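Local coordinates for protein replicative DNA helicase (Nostoc punctiforme, PDB 4O1R) that probably splices itself out of a replicative DNA helicase precursor as an intein, joining the flanking polypeptides, at residues 76-81 and 88-93; 82-87 and 137-142. One frame throughout, in Å; residues are numbered along the deposited sequence. Where two conformers were deposited one is given.

From the N-terminal side, the chain runs through strand 77-80, turns into strand 83-86 and continues as the loop 88-93. Contact 1 brings that loop back against the first strand and thereby closes the short excursion formed by the hairpin's second strand. Contact 2 begins on that second strand and closes a far longer loop of 49 residues, much of it strand, by meeting the C-terminal strand 138-141. Because their segments alternate along the chain, the two contacts cross rather than nest. Backbone pairing between the segments 76-81 and 82-87, including Phe78 O to Lys85 N at 2.9 Å, joins them directly, so hairpin, following loop and chain end form one connected unit.

Contact 1. Residues 76-81 and 88-93; sequences HKFLTI and DELTPK. With NA (sodium ion), chain B; NA (sodium ion), chain D.
Leu90 meets Phe78 and Thr80 through its two methyl branches, and these touches are wholly apolar. Leu90 CD2 lies 3.8 Å from Thr80 CG2, the two side chains passing alongside with their ends pointing opposite ways. The other branch is looser, with Leu90 CD1 4.3 Å from Phe78 CD1, approaching the ring obliquely. A chi1 of -65° swings Leu90 CG away from its own carbonyl, and the fork at its end spreads over both strand residues. Leu96 of strand 95-99 touches all three side chains, while Ile111 and Ile114 of strand 106-126 add further apolar cover to Leu90.

No hydrogen bond joins the two segments. The hydroxyl of Thr80 is engaged instead within the turn that follows, with Gly83 O and Asn82 N, leaving the methyl to serve the contact.

Each segment also holds a sodium ion of its own, and neither ion links the two. One is bound by Thr91 OG1 at 2.4 Å and by Pro92 O at 2.3 Å, with two waters completing the ligands seen. The other sodium takes Ile81 O at 2.4 Å, together with three waters and a further ligand from outside the two segments.

The chemistry thus separates by position. Where strand 77-80 and the loop face each other, only carbon meets carbon, whereas the Thr80 hydroxyl and the sodium ligands find their partners away from the interface. The loop is therefore held to the strand by methyl packing without directional bonds, and Leu96 joins both sides.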
loop_
_atom_site.group_PDB
_atom_site.type_symbol
_atom_site.label_atom_id
_atom_site.label_comp_id
_atom_site.label_asym_id
_atom_site.label_seq_id
_atom_site.Cartn_x
_atom_site.Cartn_y
_atom_site.Cartn_z
ATOM N N HIS A 76 -4.301 7.828 3.993
ATOM C CA HIS A 76 -3.347 6.737 3.890
ATOM C C HIS A 76 -1.971 7.261 3.536
ATOM O O HIS A 76 -1.844 8.084 2.637
ATOM C CB HIS A 76 -3.767 5.692 2.863
ATOM C CG HIS A 76 -3.312 4.321 3.231
ATOM N ND1 HIS A 76 -4.146 3.229 3.221
ATOM C CD2 HIS A 76 -2.113 3.876 3.680
ATOM C CE1 HIS A 76 -3.480 2.168 3.652
ATOM N NE2 HIS A 76 -2.242 2.531 3.917
ATOM N N LYS A 77 -0.954 6.759 4.221
ATOM C CA LYS A 77 0.414 7.264 4.033
ATOM C C LYS A 77 1.234 6.428 3.047
ATOM O O LYS A 77 1.118 5.195 2.973
ATOM C CB LYS A 77 1.150 7.392 5.370
ATOM C CG LYS A 77 0.558 8.479 6.293
ATOM C CD LYS A 77 1.424 8.730 7.521
ATOM C CE LYS A 77 0.850 9.857 8.360
ATOM N NZ LYS A 77 1.757 10.243 9.466
ATOM N N PHE A 78 2.045 7.155 2.283
ATOM C CA PHE A 78 2.984 6.629 1.295
ATOM C C PHE A 78 4.359 7.191 1.619
ATOM O O PHE A 78 4.467 8.209 2.310
ATOM C CB PHE A 78 2.554 7.064 -0.106
ATOM C CG PHE A 78 1.237 6.474 -0.520
ATOM C CD1 PHE A 78 0.039 7.046 -0.100
ATOM C CD2 PHE A 78 1.185 5.322 -1.297
ATOM C CE1 PHE A 78 -1.180 6.487 -0.458
ATOM C CE2 PHE A 78 -0.039 4.766 -1.662
ATOM C CZ PHE A 78 -1.217 5.349 -1.236
ATOM N N LEU A 79 5.415 6.532 1.147
ATOM C CA LEU A 79 6.760 6.944 1.548
ATOM C C LEU A 79 7.415 7.841 0.504
ATOM O O LEU A 79 7.574 7.446 -0.656
ATOM C CB LEU A 79 7.639 5.713 1.798
ATOM C CG LEU A 79 9.069 6.023 2.263
ATOM C CD1 LEU A 79 9.089 6.821 3.556
ATOM C CD2 LEU A 79 9.857 4.740 2.423
ATOM N N THR A 80 7.783 9.048 0.919
ATOM C CA THR A 80 8.562 9.944 0.064
ATOM C C THR A 80 10.008 9.999 0.578
ATOM O O THR A 80 10.308 9.477 1.655
ATOM C CB THR A 80 8.007 11.386 0.069
ATOM O OG1 THR A 80 8.360 12.045 1.303
ATOM C CG2 THR A 80 6.496 11.399 -0.148
ATOM N N ILE A 81 10.891 10.662 -0.171
ATOM C CA ILE A 81 12.294 10.798 0.230
ATOM C C ILE A 81 12.427 11.660 1.488
ATOM O O ILE A 81 13.482 11.665 2.134
ATOM C CB ILE A 81 13.135 11.387 -0.947
ATOM C CG1 ILE A 81 14.635 11.112 -0.782
ATOM C CG2 ILE A 81 12.875 12.880 -1.133
ATOM C CD1 ILE A 81 14.981 9.680 -0.892
ATOM N N ASP A 88 -3.401 12.864 0.839
ATOM C CA ASP A 88 -3.943 14.202 0.648
ATOM C C ASP A 88 -2.959 15.325 0.996
ATOM O O ASP A 88 -3.336 16.501 0.979
ATOM C CB ASP A 88 -5.313 14.354 1.335
ATOM C CG ASP A 88 -5.256 14.218 2.839
ATOM O OD1 ASP A 88 -4.174 14.352 3.445
ATOM O OD2 ASP A 88 -6.336 13.975 3.433
ATOM N N GLU A 89 -1.693 14.949 1.241
ATOM C CA GLU A 89 -0.598 15.921 1.348
ATOM C C GLU A 89 0.437 15.780 0.227
ATOM O O GLU A 89 1.406 16.528 0.186
ATOM C CB GLU A 89 0.077 15.817 2.720
ATOM C CG GLU A 89 -0.863 16.227 3.880
ATOM C CD GLU A 89 -1.231 17.731 3.904
ATOM O OE1 GLU A 89 -0.445 18.574 3.420
ATOM O OE2 GLU A 89 -2.321 18.079 4.415
ATOM N N LEU A 90 0.216 14.848 -0.695
ATOM C CA LEU A 90 1.143 14.645 -1.804
ATOM C C LEU A 90 0.868 15.627 -2.927
ATOM O O LEU A 90 -0.271 16.063 -3.134
ATOM C CB LEU A 90 1.028 13.216 -2.333
ATOM C CG LEU A 90 1.454 12.117 -1.357
ATOM C CD1 LEU A 90 1.087 10.759 -1.912
ATOM C CD2 LEU A 90 2.954 12.188 -1.110
ATOM N N THR A 91 1.915 15.959 -3.666
ATOM C CA THR A 91 1.817 16.962 -4.726
ATOM C C THR A 91 2.152 16.344 -6.083
ATOM O O THR A 91 2.779 15.278 -6.169
ATOM C CB THR A 91 2.755 18.166 -4.451
ATOM O OG1 THR A 91 4.120 17.730 -4.527
ATOM C CG2 THR A 91 2.480 18.814 -3.068
ATOM N N PRO A 92 1.742 17.021 -7.173
ATOM C CA PRO A 92 2.116 16.526 -8.497
ATOM C C PRO A 92 3.639 16.432 -8.599
ATOM O O PRO A 92 4.338 17.303 -8.076
ATOM C CB PRO A 92 1.572 17.604 -9.440
ATOM C CG PRO A 92 0.420 18.213 -8.662
ATOM C CD PRO A 92 0.927 18.249 -7.241
ATOM N N LYS A 93 4.133 15.377 -9.248
ATOM C CA LYS A 93 5.576 15.139 -9.465
ATOM C C LYS A 93 6.334 14.686 -8.229
ATOM O O LYS A 93 7.512 14.375 -8.321
ATOM C CB LYS A 93 6.280 16.345 -10.100
ATOM C CG LYS A 93 5.646 16.723 -11.442
ATOM C CD LYS A 93 6.400 17.805 -12.149
ATOM C CE LYS A 93 6.258 19.079 -11.393
ATOM N NZ LYS A 93 6.988 20.178 -12.044
HETATM NA NA NA B . 5.369 18.549 -6.416
HETATM NA NA NA D . 15.479 11.676 3.365
HETATM O O HOH W 1 7.153 17.553 -5.152
HETATM O O HOH W 2 6.996 19.555 -7.832
HETATM O O HOH W 3 17.373 11.431 1.801
HETATM O O HOH W 4 15.312 9.287 2.991
HETATM O O HOH W 5 15.581 13.806 2.728
#

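Contact 2. Residues 82-87 and 137-142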
loop_
_atom_site.group_PDB
_atom_site.type_symbol
_atom_site.label_atom_id
_atom_site.label_comp_id
_atom_site.label_asym_id
_atom_site.label_seq_id
_atom_site.Cartn_x
_atom_site.Cartn_y
_atom_site.Cartn_z
ATOM N N ASN A 82 11.366 12.391 1.817
ATOM C CA ASN A 82 11.320 13.205 3.025
ATOM C C ASN A 82 10.344 12.660 4.074
ATOM O O ASN A 82 9.893 13.407 4.946
ATOM C CB ASN A 82 11.092 14.685 2.685
ATOM C CG ASN A 82 12.359 15.342 2.170
ATOM O OD1 ASN A 82 13.402 15.255 2.814
ATOM N ND2 ASN A 82 12.293 15.948 0.988
ATOM N N GLY A 83 10.058 11.361 4.003
ATOM C CA GLY A 83 9.259 10.709 5.039
ATOM C C GLY A 83 7.884 10.279 4.573
ATOM O O GLY A 83 7.463 10.512 3.429
ATOM N N TRP A 84 7.160 9.630 5.475
ATOM C CA TRP A 84 5.796 9.190 5.171
ATOM C C TRP A 84 4.862 10.394 5.106
ATOM O O TRP A 84 4.946 11.304 5.941
ATOM C CB TRP A 84 5.308 8.216 6.251
ATOM C CG TRP A 84 6.080 6.941 6.279
ATOM C CD1 TRP A 84 7.147 6.646 7.088
ATOM C CD2 TRP A 84 5.869 5.790 5.457
ATOM N NE1 TRP A 84 7.608 5.379 6.819
ATOM C CE2 TRP A 84 6.838 4.823 5.832
ATOM C CE3 TRP A 84 4.938 5.468 4.457
ATOM C CZ2 TRP A 84 6.910 3.558 5.232
ATOM C CZ3 TRP A 84 5.009 4.201 3.861
ATOM C CH2 TRP A 84 5.993 3.270 4.255
ATOM N N LYS A 85 3.987 10.403 4.102
ATOM C CA LYS A 85 3.025 11.496 3.906
ATOM C C LYS A 85 1.657 10.942 3.543
ATOM O O LYS A 85 1.546 9.957 2.795
ATOM C CB LYS A 85 3.471 12.418 2.764
ATOM C CG LYS A 85 4.778 13.159 3.003
ATOM C CD LYS A 85 4.873 14.347 2.086
ATOM C CE LYS A 85 6.148 15.099 2.318
ATOM N NZ LYS A 85 6.280 16.168 1.295
ATOM N N ARG A 86 0.622 11.573 4.083
ATOM C CA ARG A 86 -0.750 11.280 3.675
ATOM C C ARG A 86 -0.935 11.522 2.187
ATOM O O ARG A 86 -0.364 12.470 1.622
ATOM C CB ARG A 86 -1.706 12.210 4.410
ATOM C CG ARG A 86 -1.753 12.031 5.918
ATOM C CD ARG A 86 -2.462 13.207 6.572
ATOM N NE ARG A 86 -3.831 13.357 6.060
ATOM C CZ ARG A 86 -4.939 13.134 6.759
ATOM N NH1 ARG A 86 -4.874 12.707 8.016
ATOM N NH2 ARG A 86 -6.120 13.317 6.168
ATOM N N LEU A 87 -1.759 10.692 1.557
ATOM C CA LEU A 87 -2.115 10.897 0.162
ATOM C C LEU A 87 -2.589 12.338 -0.082
ATOM O O LEU A 87 -2.199 12.971 -1.080
ATOM C CB LEU A 87 -3.181 9.872 -0.278
ATOM C CG LEU A 87 -3.684 10.015 -1.726
ATOM C CD1 LEU A 87 -4.120 8.660 -2.281
ATOM C CD2 LEU A 87 -4.827 11.031 -1.825
ATOM N N ASN A 137 1.639 -3.148 -5.793
ATOM C CA ASN A 137 3.052 -2.897 -6.091
ATOM C C ASN A 137 3.502 -1.483 -5.701
ATOM O O ASN A 137 4.417 -0.933 -6.309
ATOM C CB ASN A 137 3.375 -3.170 -7.574
ATOM C CG ASN A 137 3.187 -4.611 -7.965
ATOM O OD1 ASN A 137 3.603 -5.520 -7.249
ATOM N ND2 ASN A 137 2.576 -4.829 -9.121
ATOM N N ILE A 138 2.868 -0.936 -4.667
ATOM C CA ILE A 138 3.248 0.351 -4.057
ATOM C C ILE A 138 3.345 0.141 -2.541
ATOM O O ILE A 138 2.537 -0.576 -1.958
ATOM C CB ILE A 138 2.216 1.461 -4.391
ATOM C CG1 ILE A 138 2.133 1.665 -5.907
ATOM C CG2 ILE A 138 2.566 2.797 -3.684
ATOM C CD1 ILE A 138 1.003 2.578 -6.370
ATOM N N ILE A 139 4.342 0.757 -1.907
ATOM C CA ILE A 139 4.504 0.642 -0.448
ATOM C C ILE A 139 3.548 1.584 0.275
ATOM O O ILE A 139 3.505 2.774 -0.030
ATOM C CB ILE A 139 5.959 0.896 -0.056
ATOM C CG1 ILE A 139 6.835 -0.212 -0.642
ATOM C CG2 ILE A 139 6.142 0.964 1.463
ATOM C CD1 ILE A 139 8.257 0.178 -0.819
ATOM N N VAL A 140 2.748 1.047 1.193
ATOM C CA VAL A 140 1.791 1.842 1.976
ATOM C C VAL A 140 1.996 1.611 3.473
ATOM O O VAL A 140 2.392 0.518 3.861
ATOM C CB VAL A 140 0.324 1.535 1.597
ATOM C CG1 VAL A 140 0.128 1.653 0.105
ATOM C CG2 VAL A 140 -0.107 0.142 2.069
ATOM N N HIS A 141 1.737 2.612 4.323
ATOM C CA HIS A 141 1.928 2.488 5.786
ATOM C C HIS A 141 0.642 2.352 6.587
ATOM O O HIS A 141 -0.359 3.023 6.310
ATOM C CB HIS A 141 2.647 3.706 6.368
ATOM C CG HIS A 141 3.405 3.443 7.645
ATOM N ND1 HIS A 141 2.815 3.469 8.896
ATOM C CD2 HIS A 141 4.712 3.151 7.860
ATOM C CE1 HIS A 141 3.725 3.213 9.819
ATOM N NE2 HIS A 141 4.883 3.009 9.218
ATOM N N ASN A 142 0.832 1.571 7.763
ATOM C CA ASN A 142 -0.335 1.372 8.635
ATOM C C ASN A 142 -0.669 2.686 9.340
ATOM O O ASN A 142 0.107 3.666 9.393
ATOM C CB ASN A 142 0.019 0.356 9.744
ATOM C CG ASN A 142 -0.015 -1.113 9.299
ATOM O OD1 ASN A 142 0.369 -1.987 10.082
ATOM N ND2 ASN A 142 -0.472 -1.393 8.075
ATOM O OXT ASN A 142 -1.762 2.805 9.927
#
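The imidazole of His141, in the conformer described, turns its edge to one face of the Trp84 indole in a T-shaped stack. The planes stand at 65°, and His141 CD2 makes the closest approach, 3.4 Å from Trp84 CE2. With CG anti to the backbone N (chi1 -154°), the imidazole is carried out over the indole face. His141 CB adds a CH-pi contact, 3.7 Å from the centroid of the six-membered ring. Ile139 comes from another direction: its CG2 abuts the indole edge near the ring plane, 3.6 Å from Trp84 CH2.

These face and edge contacts are the tight part, with Ile139 on the buried side; Val140 is looser, its carbonyl C 4.0 Å from Trp84 CZ3. The outer side is that of Trp84 and His141, both partly exposed. Their polar ends are engaged: Trp84 NE1 bonds to Glu38 OE2, and His141 ND1 makes a nearly straight bond to O of the C-terminal carboxylate of Asn142, in the conformers described.

An alanine in place of Trp84 would probably leave the imidazole edge without its aromatic face, Ile139 CG2 without its neighbour and Glu38 without this donor.

Strand 77-80 runs between strands 83-86 and 138-141, pairing with both, and the axes of these two short segments cross at -81°. Trp84 spans that gap, touching Leu79 of the intervening strand and Asn132 of strand 132-135, and so packs against penultimate His141 of the His-Asn pair with which inteins characteristically end.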